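Local coordinates for protein esterase YbfF (Escherichia coli, PDB 3BF7) that probably hydrolyses ester or thioester bonds as an alpha/beta-hydrolase whose substrate crevice lies between the core domain and a helical cap, at residues A[29-34]-A[86-91]; A[41-46]-A[247-252]; A[110-115]-A[235-240]; A[199-204]-A[242-247]. The protein carries 1 engineered substitution. One frame throughout, in Å; residues are numbered along the deposited sequence.

Overall arrangement
From the N terminus, the chain first closes a loop of about 50 residues at contact 1, where strand 83-88 and the following elbow come back to the turn before helix 33-39. Contact 2 opens inside that loop and crosses it: residues 41-46 wait about 200 residues for the last helix, 241-253. Contacts 3 and 4 both nest within this long loop, in series with contact 1 and crossing each other. Contact 3 lays helix 236-239 on the end of strand 106-112; contact 4 sets helix 241-253 on neighbouring strand 198-201. Contacts 2 and 4 both use helix 241-253, which meets residues 41-46 through Arg-249 and Leu-252 and strand 198-201 through Val-244 and Ala-247.

Contact 1: A[29-34]-A[86-91]; sequences LDNLGV and IGHSMG
Asn-31 is the first residue of 29-34 to approach 86-91, its ND2 standing 4.4 Å from ND1 of His-88, oblique to the ring and too distant for a hydrogen bond. Leu-32 follows and carries most of the contact. Its CG lies beside the backbone N, opposite the carbonyl carbon (chi1 -79°), and the two methyls meet different residues of strand 83-88: CD2 reaches 3.8 Å from Ile-86 O, while CD1 rests 4.3 Å from CB of His-88. Leu-32 is also the N-cap of helix 33-39. Gly-33 closes the preceding type I turn, its N bonding Asp-30 O at 3.0 Å; a CB here would collide with that oxygen. On the other side the strand runs into what appears to be the nucleophile elbow (GxSxG) of the alpha/beta-hydrolase fold, tightened by the 2.8 Å bond from Gly-91 N to His-88 O. Ser-89, the probable nucleophile, places its CB over one face of the His-88 ring, whose NE2 is bonded to His-234 O. Between the two segments the chemistry is therefore van der Waals, with methyls of Leu-32 filling in beside the strand, while the polar end of His-88 is fixed by its bond to His-234.

Contact 2: A[41-46]-A[247-252]; sequences NDHNII and AIRRYL
Arg-249 reaches from the last helix to Asp-42 and holds its carboxylate through both terminal nitrogens, each bonded to a different oxygen. NH2 bonds OD1 at 2.9 Å, nearly straight (170°) and in the guanidinium plane; NH1 bonds OD2 at 3.0 Å, more bent and using the syn lone pair. The two flat groups are twisted 37° against each other, so the fork is not coplanar. The arginine chain is extended from CG to NE, which carries its charge away from the helix, and NE has a second salt bridge to Asp-38 of helix 33-39. In this alpha/beta-hydrolase fold the C-terminal helix 241-253 packs on the same side of the sheet as helix 33-39; Asp-38 ties it to that helix and Asp-42 to the chain leading into strand 45-48. His-43 lies beside the bridge: CE1 is 4.1 Å from NH1, which meets the imidazole edge, and NE2 is 4.1 Å from CD1 of Leu-252. Its ND1 bonds Leu-39 O and, weakly, OD1 of Asp-42. With an alanine in place of Asp-42, NH1 and NH2 would probably both lose their carboxylate partners, leaving the guanidinium less firmly fixed despite the NE bridge to Asp-38.

Contact 3: A[110-115]-A[235-240]; sequences VAIDIA and WVHAEK
Val-236 sets its branched side chain against two successive residues at the end of strand 106-112. Its CG2 meets CB of Asp-113 at 3.8 Å and CG2 of Ile-112 at 4.1 Å. The isoleucine can reach because CG2 is its branch anti to the backbone N, leaving CG1 beside that nitrogen (chi1 -54°). The same CG2 comes 4.3 Å from ND1 of His-237, obliquely to the ring; this nitrogen is buried here without a polar partner. Behind Val-236 stand Ile-229 and Val-244, and the His-237 ring meets that of His-88 edge-to-face. The sheet is that of the alpha/beta-hydrolase fold, and Asp-113, by geometry, probably is the acid of its Ser-His-Asp triad with Ser-89 and His-234; here this residue follows strand 106-112. Its OD1 takes hydrogen bonds from Ser-206 OG and His-234 ND1, and OD2 from Gly-203 N, so both oxygens are held while its CB leans on the valine. Helix 236-239 begins just beyond His-234, with Trp-235 O accepting from both Ala-238 N at 2.9 Å and Glu-239 N at 3.2 Å.

Contact 4: A[199-204]-A[242-247]; sequences LFIPGG and DAVLRA
Ile-201 projects from strand 198-201 toward helix 241-253, and its outer carbons make successive contacts there. CB itself stays back from the helix. The branch CG2, anti to the backbone N, points at Val-244, ending 4.4 Å from that residue's own CG2. The other branch starts at CG1, which lies beside the backbone N (chi1 -56°) and opposite the carbonyl carbon; it then extends fully to CD1 (chi2 176°). That tip wedges between two side chains one helical turn apart: CD1 is 4.0 Å from CG1 of Val-244 and 4.1 Å from CB of Ala-247, and it also lies against the backbone O of Val-244. This is the strand-on-helix layering of the alpha/beta-hydrolase fold: helix 242-247 runs nearly antiparallel to strand 199-201, at 167°, with 9.9 Å between the axes of the two segments. Two residues earlier on the same face of the strand, Leu-199 adds a second point of contact. Its CD2 comes to 3.5 Å from Ala-247 O and 4.4 Å from Ala-247 CB. Ala-247 thus has a methyl from each of the two strand residues beside it. Around the tip of Ile-201, Ile-248 and Val-110 add to the apolar surroundings. Away from the strand, Arg-246 folds back over Ala-243 and bonds Asp-242, NH1 to OD2 at 3.0 Å, a salt bridge spanning one turn of the helix.

Contact 1: A[29-34]-A[86-91]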
loop_
_atom_site.group_PDB
_atom_site.type_symbol
_atom_site.label_atom_id
_atom_site.label_comp_id
_atom_site.label_asym_id
_atom_site.label_seq_id
_atom_site.Cartn_x
_atom_site.Cartn_y
_atom_site.Cartn_z
ATOM N N LEU A 29 4.874 -0.610 -7.529
ATOM C CA LEU A 29 5.957 -0.007 -6.760
ATOM C C LEU A 29 6.215 1.470 -7.012
ATOM O O LEU A 29 6.846 2.132 -6.192
ATOM C CB LEU A 29 7.247 -0.819 -6.932
ATOM C CG LEU A 29 7.947 -0.902 -8.290
ATOM C CD1 LEU A 29 8.690 0.392 -8.584
ATOM C CD2 LEU A 29 8.922 -2.068 -8.271
ATOM N N ASP A 30 5.732 1.994 -8.130
ATOM C CA ASP A 30 5.916 3.408 -8.410
ATOM C C ASP A 30 4.957 4.293 -7.604
ATOM O O ASP A 30 5.221 5.482 -7.424
ATOM C CB ASP A 30 5.712 3.683 -9.903
ATOM C CG ASP A 30 6.985 3.512 -10.710
ATOM O OD1 ASP A 30 7.982 2.999 -10.161
ATOM O OD2 ASP A 30 6.987 3.892 -11.901
ATOM N N ASN A 31 3.869 3.725 -7.088
ATOM C CA ASN A 31 2.887 4.548 -6.386
ATOM C C ASN A 31 3.339 5.322 -5.156
ATOM O O ASN A 31 2.819 6.407 -4.901
ATOM C CB ASN A 31 1.636 3.742 -6.042
ATOM C CG ASN A 31 0.439 4.640 -5.772
ATOM O OD1 ASN A 31 0.004 5.396 -6.645
ATOM N ND2 ASN A 31 -0.087 4.576 -4.560
ATOM N N LEU A 32 4.274 4.786 -4.380
ATOM C CA LEU A 32 4.763 5.520 -3.214
ATOM C C LEU A 32 6.115 6.151 -3.529
ATOM O O LEU A 32 6.862 6.532 -2.627
ATOM C CB LEU A 32 4.868 4.603 -1.990
ATOM C CG LEU A 32 3.556 4.307 -1.252
ATOM C CD1 LEU A 32 2.564 3.623 -2.175
ATOM C CD2 LEU A 32 3.846 3.434 -0.040
ATOM N N GLY A 33 6.413 6.267 -4.820
ATOM C CA GLY A 33 7.667 6.861 -5.247
ATOM C C GLY A 33 7.841 8.279 -4.733
ATOM O O GLY A 33 8.960 8.704 -4.442
ATOM N N VAL A 34 6.743 9.020 -4.615
ATOM C CA VAL A 34 6.821 10.390 -4.126
ATOM C C VAL A 34 7.406 10.413 -2.714
ATOM O O VAL A 34 8.124 11.345 -2.345
ATOM C CB VAL A 34 5.431 11.075 -4.142
ATOM C CG1 VAL A 34 4.458 10.332 -3.235
ATOM C CG2 VAL A 34 5.567 12.528 -3.717
ATOM N N ILE A 86 6.324 1.230 5.436
ATOM C CA ILE A 86 5.306 2.236 5.153
ATOM C C ILE A 86 4.386 1.627 4.097
ATOM O O ILE A 86 4.829 1.305 2.995
ATOM C CB ILE A 86 5.930 3.534 4.590
ATOM C CG1 ILE A 86 6.907 4.125 5.610
ATOM C CG2 ILE A 86 4.836 4.536 4.245
ATOM C CD1 ILE A 86 7.617 5.387 5.141
ATOM N N GLY A 87 3.112 1.459 4.432
ATOM C CA GLY A 87 2.195 0.868 3.479
ATOM C C GLY A 87 0.900 1.632 3.328
ATOM O O GLY A 87 0.353 2.166 4.302
ATOM N N HIS A 88 0.414 1.693 2.093
ATOM C CA HIS A 88 -0.843 2.360 1.793
ATOM C C HIS A 88 -1.957 1.336 1.587
ATOM O O HIS A 88 -1.809 0.397 0.797
ATOM C CB HIS A 88 -0.729 3.198 0.519
ATOM C CG HIS A 88 -2.032 3.792 0.080
ATOM N ND1 HIS A 88 -2.607 3.513 -1.142
ATOM C CD2 HIS A 88 -2.881 4.638 0.713
ATOM C CE1 HIS A 88 -3.756 4.161 -1.240
ATOM N NE2 HIS A 88 -3.945 4.850 -0.129
ATOM N N SER A 89 -3.060 1.520 2.308
ATOM C CA SER A 89 -4.239 0.672 2.174
ATOM C C SER A 89 -3.896 -0.821 2.241
ATOM O O SER A 89 -3.409 -1.275 3.268
ATOM C CB SER A 89 -4.950 1.030 0.864
ATOM O OG SER A 89 -6.350 0.850 0.974
ATOM N N MET A 90 -4.151 -1.585 1.178
ATOM C CA MET A 90 -3.825 -3.016 1.191
ATOM C C MET A 90 -2.380 -3.236 1.660
ATOM O O MET A 90 -2.097 -4.164 2.418
ATOM C CB MET A 90 -4.012 -3.616 -0.208
ATOM C CG MET A 90 -3.577 -5.070 -0.346
ATOM S SD MET A 90 -3.608 -5.626 -2.063
ATOM C CE MET A 90 -2.127 -4.804 -2.692
ATOM N N GLY A 91 -1.475 -2.378 1.196
ATOM C CA GLY A 91 -0.077 -2.473 1.586
ATOM C C GLY A 91 0.091 -2.212 3.072
ATOM O O GLY A 91 0.964 -2.787 3.719
#

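Contact 2: A[41-46]-A[247-252]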
loop_
_atom_site.group_PDB
_atom_site.type_symbol
_atom_site.label_atom_id
_atom_site.label_comp_id
_atom_site.label_asym_id
_atom_site.label_seq_id
_atom_site.Cartn_x
_atom_site.Cartn_y
_atom_site.Cartn_z
ATOM N N ASN A 41 16.980 10.409 0.800
ATOM C CA ASN A 41 18.016 11.373 1.152
ATOM C C ASN A 41 18.814 10.864 2.346
ATOM O O ASN A 41 20.017 11.118 2.456
ATOM C CB ASN A 41 17.396 12.732 1.495
ATOM C CG ASN A 41 16.973 13.509 0.263
ATOM O OD1 ASN A 41 17.803 13.872 -0.572
ATOM N ND2 ASN A 41 15.676 13.772 0.144
ATOM N N ASP A 42 18.146 10.126 3.231
ATOM C CA ASP A 42 18.794 9.606 4.427
ATOM C C ASP A 42 18.436 8.168 4.815
ATOM O O ASP A 42 18.646 7.762 5.958
ATOM C CB ASP A 42 18.523 10.551 5.603
ATOM C CG ASP A 42 17.049 10.858 5.785
ATOM O OD1 ASP A 42 16.252 10.569 4.867
ATOM O OD2 ASP A 42 16.689 11.407 6.850
ATOM N N HIS A 43 17.902 7.401 3.868
ATOM C CA HIS A 43 17.554 6.000 4.124
ATOM C C HIS A 43 17.731 5.169 2.870
ATOM O O HIS A 43 17.573 5.673 1.762
ATOM C CB HIS A 43 16.077 5.811 4.502
ATOM C CG HIS A 43 15.631 6.579 5.700
ATOM N ND1 HIS A 43 15.303 7.915 5.646
ATOM C CD2 HIS A 43 15.409 6.187 6.977
ATOM C CE1 HIS A 43 14.896 8.314 6.838
ATOM N NE2 HIS A 43 14.950 7.284 7.663
ATOM N N ASN A 44 18.051 3.891 3.047
ATOM C CA ASN A 44 18.103 3.000 1.901
ATOM C C ASN A 44 16.611 2.753 1.700
ATOM O O ASN A 44 15.867 2.628 2.678
ATOM C CB ASN A 44 18.802 1.679 2.228
ATOM C CG ASN A 44 20.307 1.814 2.290
ATOM O OD1 ASN A 44 20.879 2.761 1.750
ATOM N ND2 ASN A 44 20.959 0.855 2.934
ATOM N N ILE A 45 16.172 2.703 0.449
ATOM C CA ILE A 45 14.761 2.500 0.148
ATOM C C ILE A 45 14.524 1.238 -0.664
ATOM O O ILE A 45 15.324 0.886 -1.533
ATOM C CB ILE A 45 14.192 3.686 -0.666
ATOM C CG1 ILE A 45 14.381 4.996 0.103
ATOM C CG2 ILE A 45 12.724 3.442 -0.990
ATOM C CD1 ILE A 45 13.666 5.050 1.428
ATOM N N ILE A 46 13.419 0.560 -0.367
ATOM C CA ILE A 46 13.023 -0.634 -1.098
ATOM C C ILE A 46 11.546 -0.472 -1.450
ATOM O O ILE A 46 10.688 -0.432 -0.563
ATOM C CB ILE A 46 13.186 -1.933 -0.268
ATOM C CG1 ILE A 46 14.648 -2.127 0.147
ATOM C CG2 ILE A 46 12.712 -3.130 -1.089
ATOM C CD1 ILE A 46 15.057 -1.327 1.364
ATOM N N ALA A 247 4.470 14.298 8.532
ATOM C CA ALA A 247 3.985 13.390 9.566
ATOM C C ALA A 247 4.932 12.204 9.720
ATOM O O ALA A 247 5.265 11.800 10.834
ATOM C CB ALA A 247 2.580 12.905 9.218
ATOM N N ILE A 248 5.368 11.647 8.597
ATOM C CA ILE A 248 6.280 10.513 8.629
ATOM C C ILE A 248 7.587 10.867 9.330
ATOM O O ILE A 248 8.023 10.155 10.231
ATOM C CB ILE A 248 6.584 10.002 7.195
ATOM C CG1 ILE A 248 5.338 9.325 6.614
ATOM C CG2 ILE A 248 7.765 9.032 7.213
ATOM C CD1 ILE A 248 5.474 8.930 5.158
ATOM N N ARG A 249 8.206 11.973 8.936
ATOM C CA ARG A 249 9.470 12.355 9.546
ATOM C C ARG A 249 9.356 12.727 11.021
ATOM O O ARG A 249 10.276 12.470 11.793
ATOM C CB ARG A 249 10.137 13.465 8.731
ATOM C CG ARG A 249 10.742 12.925 7.434
ATOM C CD ARG A 249 11.547 13.969 6.691
ATOM N NE ARG A 249 12.242 13.420 5.525
ATOM C CZ ARG A 249 13.291 12.604 5.582
ATOM N NH1 ARG A 249 13.783 12.220 6.752
ATOM N NH2 ARG A 249 13.867 12.189 4.461
ATOM N N ARG A 250 8.238 13.318 11.424
ATOM C CA ARG A 250 8.059 13.656 12.831
ATOM C C ARG A 250 8.096 12.349 13.631
ATOM O O ARG A 250 8.720 12.262 14.688
ATOM C CB ARG A 250 6.717 14.358 13.048
ATOM C CG ARG A 250 6.393 14.601 14.513
ATOM C CD ARG A 250 5.016 15.209 14.689
ATOM N NE ARG A 250 4.564 15.133 16.076
ATOM C CZ ARG A 250 3.349 15.479 16.489
ATOM N NH1 ARG A 250 2.451 15.929 15.622
ATOM N NH2 ARG A 250 3.026 15.366 17.771
ATOM N N TYR A 251 7.423 11.330 13.105
ATOM C CA TYR A 251 7.360 10.018 13.737
ATOM C C TYR A 251 8.723 9.319 13.719
ATOM O O TYR A 251 9.156 8.775 14.736
ATOM C CB TYR A 251 6.303 9.172 13.014
ATOM C CG TYR A 251 6.309 7.691 13.323
ATOM C CD1 TYR A 251 6.020 7.213 14.601
ATOM C CD2 TYR A 251 6.569 6.763 12.319
ATOM C CE1 TYR A 251 5.991 5.838 14.867
ATOM C CE2 TYR A 251 6.541 5.397 12.571
ATOM C CZ TYR A 251 6.253 4.938 13.842
ATOM O OH TYR A 251 6.238 3.583 14.072
ATOM N N LEU A 252 9.403 9.342 12.576
ATOM C CA LEU A 252 10.712 8.700 12.463
ATOM C C LEU A 252 11.759 9.338 13.374
ATOM O O LEU A 252 12.636 8.647 13.895
ATOM C CB LEU A 252 11.202 8.733 11.012
ATOM C CG LEU A 252 10.373 7.980 9.969
ATOM C CD1 LEU A 252 11.054 8.108 8.612
ATOM C CD2 LEU A 252 10.234 6.512 10.361
#

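Contact 3: A[110-115]-A[235-240]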
loop_
_atom_site.group_PDB
_atom_site.type_symbol
_atom_site.label_atom_id
_atom_site.label_comp_id
_atom_site.label_asym_id
_atom_site.label_seq_id
_atom_site.Cartn_x
_atom_site.Cartn_y
_atom_site.Cartn_z
ATOM N N VAL A 110 4.266 2.689 9.432
ATOM C CA VAL A 110 3.364 3.745 8.990
ATOM C C VAL A 110 2.294 3.117 8.105
ATOM O O VAL A 110 2.613 2.425 7.136
ATOM C CB VAL A 110 4.101 4.825 8.167
ATOM C CG1 VAL A 110 3.128 5.922 7.755
ATOM C CG2 VAL A 110 5.243 5.415 8.980
ATOM N N ALA A 111 1.032 3.358 8.444
ATOM C CA ALA A 111 -0.098 2.833 7.686
ATOM C C ALA A 111 -0.872 4.032 7.155
ATOM O O ALA A 111 -1.424 4.816 7.931
ATOM C CB ALA A 111 -0.983 1.980 8.584
ATOM N N ILE A 112 -0.911 4.167 5.834
ATOM C CA ILE A 112 -1.581 5.290 5.186
ATOM C C ILE A 112 -3.014 4.947 4.783
ATOM O O ILE A 112 -3.256 3.986 4.045
ATOM C CB ILE A 112 -0.779 5.765 3.947
ATOM C CG1 ILE A 112 0.672 6.059 4.354
ATOM C CG2 ILE A 112 -1.416 7.016 3.360
ATOM C CD1 ILE A 112 1.581 6.440 3.200
ATOM N N ASP A 113 -3.939 5.761 5.291
ATOM C CA ASP A 113 -5.386 5.651 5.101
ATOM C C ASP A 113 -5.916 4.229 5.076
ATOM O O ASP A 113 -6.493 3.763 4.088
ATOM C CB ASP A 113 -5.860 6.403 3.857
ATOM C CG ASP A 113 -7.311 6.831 3.981
ATOM O OD1 ASP A 113 -8.112 6.535 3.072
ATOM O OD2 ASP A 113 -7.649 7.459 5.011
ATOM N N ILE A 114 -5.752 3.562 6.210
ATOM C CA ILE A 114 -6.191 2.189 6.359
ATOM C C ILE A 114 -6.295 1.826 7.841
ATOM O O ILE A 114 -5.558 2.354 8.682
ATOM C CB ILE A 114 -5.185 1.233 5.652
ATOM C CG1 ILE A 114 -5.732 -0.194 5.607
ATOM C CG2 ILE A 114 -3.838 1.271 6.361
ATOM C CD1 ILE A 114 -6.951 -0.348 4.727
ATOM N N ALA A 115 -7.229 0.935 8.153
ATOM C CA ALA A 115 -7.419 0.458 9.517
ATOM C C ALA A 115 -7.394 -1.068 9.469
ATOM O O ALA A 115 -7.747 -1.671 8.452
ATOM C CB ALA A 115 -8.751 0.941 10.073
ATOM N N TRP A 235 -5.965 8.307 -1.470
ATOM C CA TRP A 235 -4.563 8.281 -1.889
ATOM C C TRP A 235 -3.923 9.562 -1.353
ATOM O O TRP A 235 -3.525 10.458 -2.103
ATOM C CB TRP A 235 -4.467 8.191 -3.418
ATOM C CG TRP A 235 -4.791 6.810 -3.956
ATOM C CD1 TRP A 235 -3.903 5.809 -4.244
ATOM C CD2 TRP A 235 -6.093 6.281 -4.232
ATOM N NE1 TRP A 235 -4.575 4.690 -4.684
ATOM C CE2 TRP A 235 -5.917 4.953 -4.686
ATOM C CE3 TRP A 235 -7.390 6.800 -4.140
ATOM C CZ2 TRP A 235 -6.997 4.138 -5.048
ATOM C CZ3 TRP A 235 -8.463 5.987 -4.502
ATOM C CH2 TRP A 235 -8.256 4.670 -4.951
ATOM N N VAL A 236 -3.842 9.630 -0.025
ATOM C CA VAL A 236 -3.310 10.795 0.682
ATOM C C VAL A 236 -1.955 11.275 0.180
ATOM O O VAL A 236 -1.739 12.475 0.010
ATOM C CB VAL A 236 -3.184 10.515 2.200
ATOM C CG1 VAL A 236 -3.006 11.826 2.955
ATOM C CG2 VAL A 236 -4.406 9.764 2.703
ATOM N N HIS A 237 -1.045 10.336 -0.046
ATOM C CA HIS A 237 0.298 10.664 -0.512
ATOM C C HIS A 237 0.307 11.271 -1.908
ATOM O O HIS A 237 1.222 12.014 -2.263
ATOM C CB HIS A 237 1.172 9.412 -0.502
ATOM C CG HIS A 237 0.568 8.260 -1.236
ATOM N ND1 HIS A 237 -0.562 7.609 -0.792
ATOM C CD2 HIS A 237 0.911 7.668 -2.405
ATOM C CE1 HIS A 237 -0.892 6.667 -1.657
ATOM N NE2 HIS A 237 -0.014 6.682 -2.644
ATOM N N ALA A 238 -0.705 10.951 -2.705
ATOM C CA ALA A 238 -0.792 11.483 -4.057
ATOM C C ALA A 238 -1.309 12.919 -4.054
ATOM O O ALA A 238 -0.927 13.727 -4.902
ATOM C CB ALA A 238 -1.705 10.606 -4.903
ATOM N N GLU A 239 -2.167 13.236 -3.090
ATOM C CA GLU A 239 -2.755 14.568 -2.996
ATOM C C GLU A 239 -1.959 15.561 -2.159
ATOM O O GLU A 239 -1.805 16.721 -2.544
ATOM C CB GLU A 239 -4.172 14.471 -2.431
ATOM C CG GLU A 239 -5.119 13.631 -3.267
ATOM C CD GLU A 239 -6.510 13.554 -2.674
ATOM O OE1 GLU A 239 -7.358 12.835 -3.240
ATOM O OE2 GLU A 239 -6.760 14.212 -1.642
ATOM N N LYS A 240 -1.462 15.106 -1.013
ATOM C CA LYS A 240 -0.707 15.963 -0.103
ATOM C C LYS A 240 0.576 15.275 0.349
ATOM O O LYS A 240 0.751 15.011 1.536
ATOM C CB LYS A 240 -1.549 16.278 1.135
ATOM C CG LYS A 240 -2.888 16.951 0.870
ATOM C CD LYS A 240 -2.714 18.379 0.385
ATOM C CE LYS A 240 -4.013 19.161 0.512
ATOM N NZ LYS A 240 -5.136 18.512 -0.214
#

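Contact 4: A[199-204]-A[242-247]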
loop_
_atom_site.group_PDB
_atom_site.type_symbol
_atom_site.label_atom_id
_atom_site.label_comp_id
_atom_site.label_asym_id
_atom_site.label_seq_id
_atom_site.Cartn_x
_atom_site.Cartn_y
_atom_site.Cartn_z
ATOM N N LEU A 199 2.379 4.772 13.372
ATOM C CA LEU A 199 1.756 5.960 12.804
ATOM C C LEU A 199 0.697 5.631 11.765
ATOM O O LEU A 199 0.945 4.863 10.833
ATOM C CB LEU A 199 2.814 6.865 12.157
ATOM C CG LEU A 199 2.283 8.137 11.480
ATOM C CD1 LEU A 199 1.701 9.074 12.531
ATOM C CD2 LEU A 199 3.406 8.826 10.712
ATOM N N PHE A 200 -0.485 6.207 11.947
ATOM C CA PHE A 200 -1.586 6.051 11.008
ATOM C C PHE A 200 -1.825 7.430 10.410
ATOM O O PHE A 200 -1.900 8.422 11.139
ATOM C CB PHE A 200 -2.845 5.552 11.713
ATOM C CG PHE A 200 -2.757 4.120 12.127
ATOM C CD1 PHE A 200 -1.974 3.746 13.215
ATOM C CD2 PHE A 200 -3.381 3.129 11.376
ATOM C CE1 PHE A 200 -1.806 2.403 13.545
ATOM C CE2 PHE A 200 -3.219 1.783 11.698
ATOM C CZ PHE A 200 -2.430 1.421 12.783
ATOM N N ILE A 201 -1.923 7.491 9.087
ATOM C CA ILE A 201 -2.138 8.754 8.391
ATOM C C ILE A 201 -3.413 8.686 7.558
ATOM O O ILE A 201 -3.390 8.286 6.388
ATOM C CB ILE A 201 -0.946 9.095 7.462
ATOM C CG1 ILE A 201 0.357 9.107 8.266
ATOM C CG2 ILE A 201 -1.164 10.458 6.808
ATOM C CD1 ILE A 201 1.602 9.328 7.426
ATOM N N PRO A 202 -4.551 9.062 8.159
ATOM C CA PRO A 202 -5.828 9.037 7.444
ATOM C C PRO A 202 -6.050 10.288 6.600
ATOM O O PRO A 202 -5.505 11.360 6.887
ATOM C CB PRO A 202 -6.866 8.971 8.568
ATOM C CG PRO A 202 -6.084 8.555 9.787
ATOM C CD PRO A 202 -4.770 9.240 9.603
ATOM N N GLY A 203 -6.848 10.138 5.550
ATOM C CA GLY A 203 -7.206 11.279 4.736
ATOM C C GLY A 203 -8.457 11.845 5.390
ATOM O O GLY A 203 -9.374 11.094 5.727
ATOM N N GLY A 204 -8.496 13.161 5.582
ATOM C CA GLY A 204 -9.646 13.795 6.206
ATOM C C GLY A 204 -10.949 13.604 5.455
ATOM O O GLY A 204 -12.028 13.665 6.053
ATOM N N ASP A 242 3.592 16.378 0.784
ATOM C CA ASP A 242 4.352 17.151 1.761
ATOM C C ASP A 242 3.817 16.938 3.175
ATOM O O ASP A 242 4.584 16.704 4.107
ATOM C CB ASP A 242 4.318 18.642 1.402
ATOM C CG ASP A 242 2.910 19.204 1.378
ATOM O OD1 ASP A 242 2.040 18.627 0.688
ATOM O OD2 ASP A 242 2.674 20.233 2.042
ATOM N N ALA A 243 2.499 17.015 3.333
ATOM C CA ALA A 243 1.886 16.822 4.641
ATOM C C ALA A 243 2.144 15.403 5.142
ATOM O O ALA A 243 2.387 15.187 6.326
ATOM C CB ALA A 243 0.390 17.090 4.563
ATOM N N VAL A 244 2.087 14.434 4.236
ATOM C CA VAL A 244 2.328 13.049 4.615
ATOM C C VAL A 244 3.776 12.888 5.071
ATOM O O VAL A 244 4.044 12.255 6.092
ATOM C CB VAL A 244 2.028 12.090 3.438
ATOM C CG1 VAL A 244 2.475 10.673 3.780
ATOM C CG2 VAL A 244 0.537 12.099 3.142
ATOM N N LEU A 245 4.709 13.475 4.324
ATOM C CA LEU A 245 6.118 13.385 4.684
ATOM C C LEU A 245 6.432 14.091 6.001
ATOM O O LEU A 245 7.266 13.618 6.768
ATOM C CB LEU A 245 6.996 13.933 3.554
ATOM C CG LEU A 245 7.139 12.980 2.363
ATOM C CD1 LEU A 245 7.704 13.731 1.173
ATOM C CD2 LEU A 245 8.030 11.801 2.742
ATOM N N ARG A 246 5.768 15.210 6.275
ATOM C CA ARG A 246 6.009 15.901 7.538
ATOM C C ARG A 246 5.599 14.986 8.694
ATOM O O ARG A 246 6.294 14.897 9.707
ATOM C CB ARG A 246 5.217 17.214 7.611
ATOM C CG ARG A 246 5.728 18.311 6.682
ATOM C CD ARG A 246 5.259 19.692 7.137
ATOM N NE ARG A 246 3.806 19.825 7.115
ATOM C CZ ARG A 246 3.088 20.110 6.032
ATOM N NH1 ARG A 246 3.683 20.303 4.863
ATOM N NH2 ARG A 246 1.767 20.192 6.118
ATOM N N ALA A 247 4.470 14.298 8.532
ATOM C CA ALA A 247 3.985 13.390 9.566
ATOM C C ALA A 247 4.932 12.204 9.720
ATOM O O ALA A 247 5.265 11.800 10.834
ATOM C CB ALA A 247 2.580 12.905 9.218
#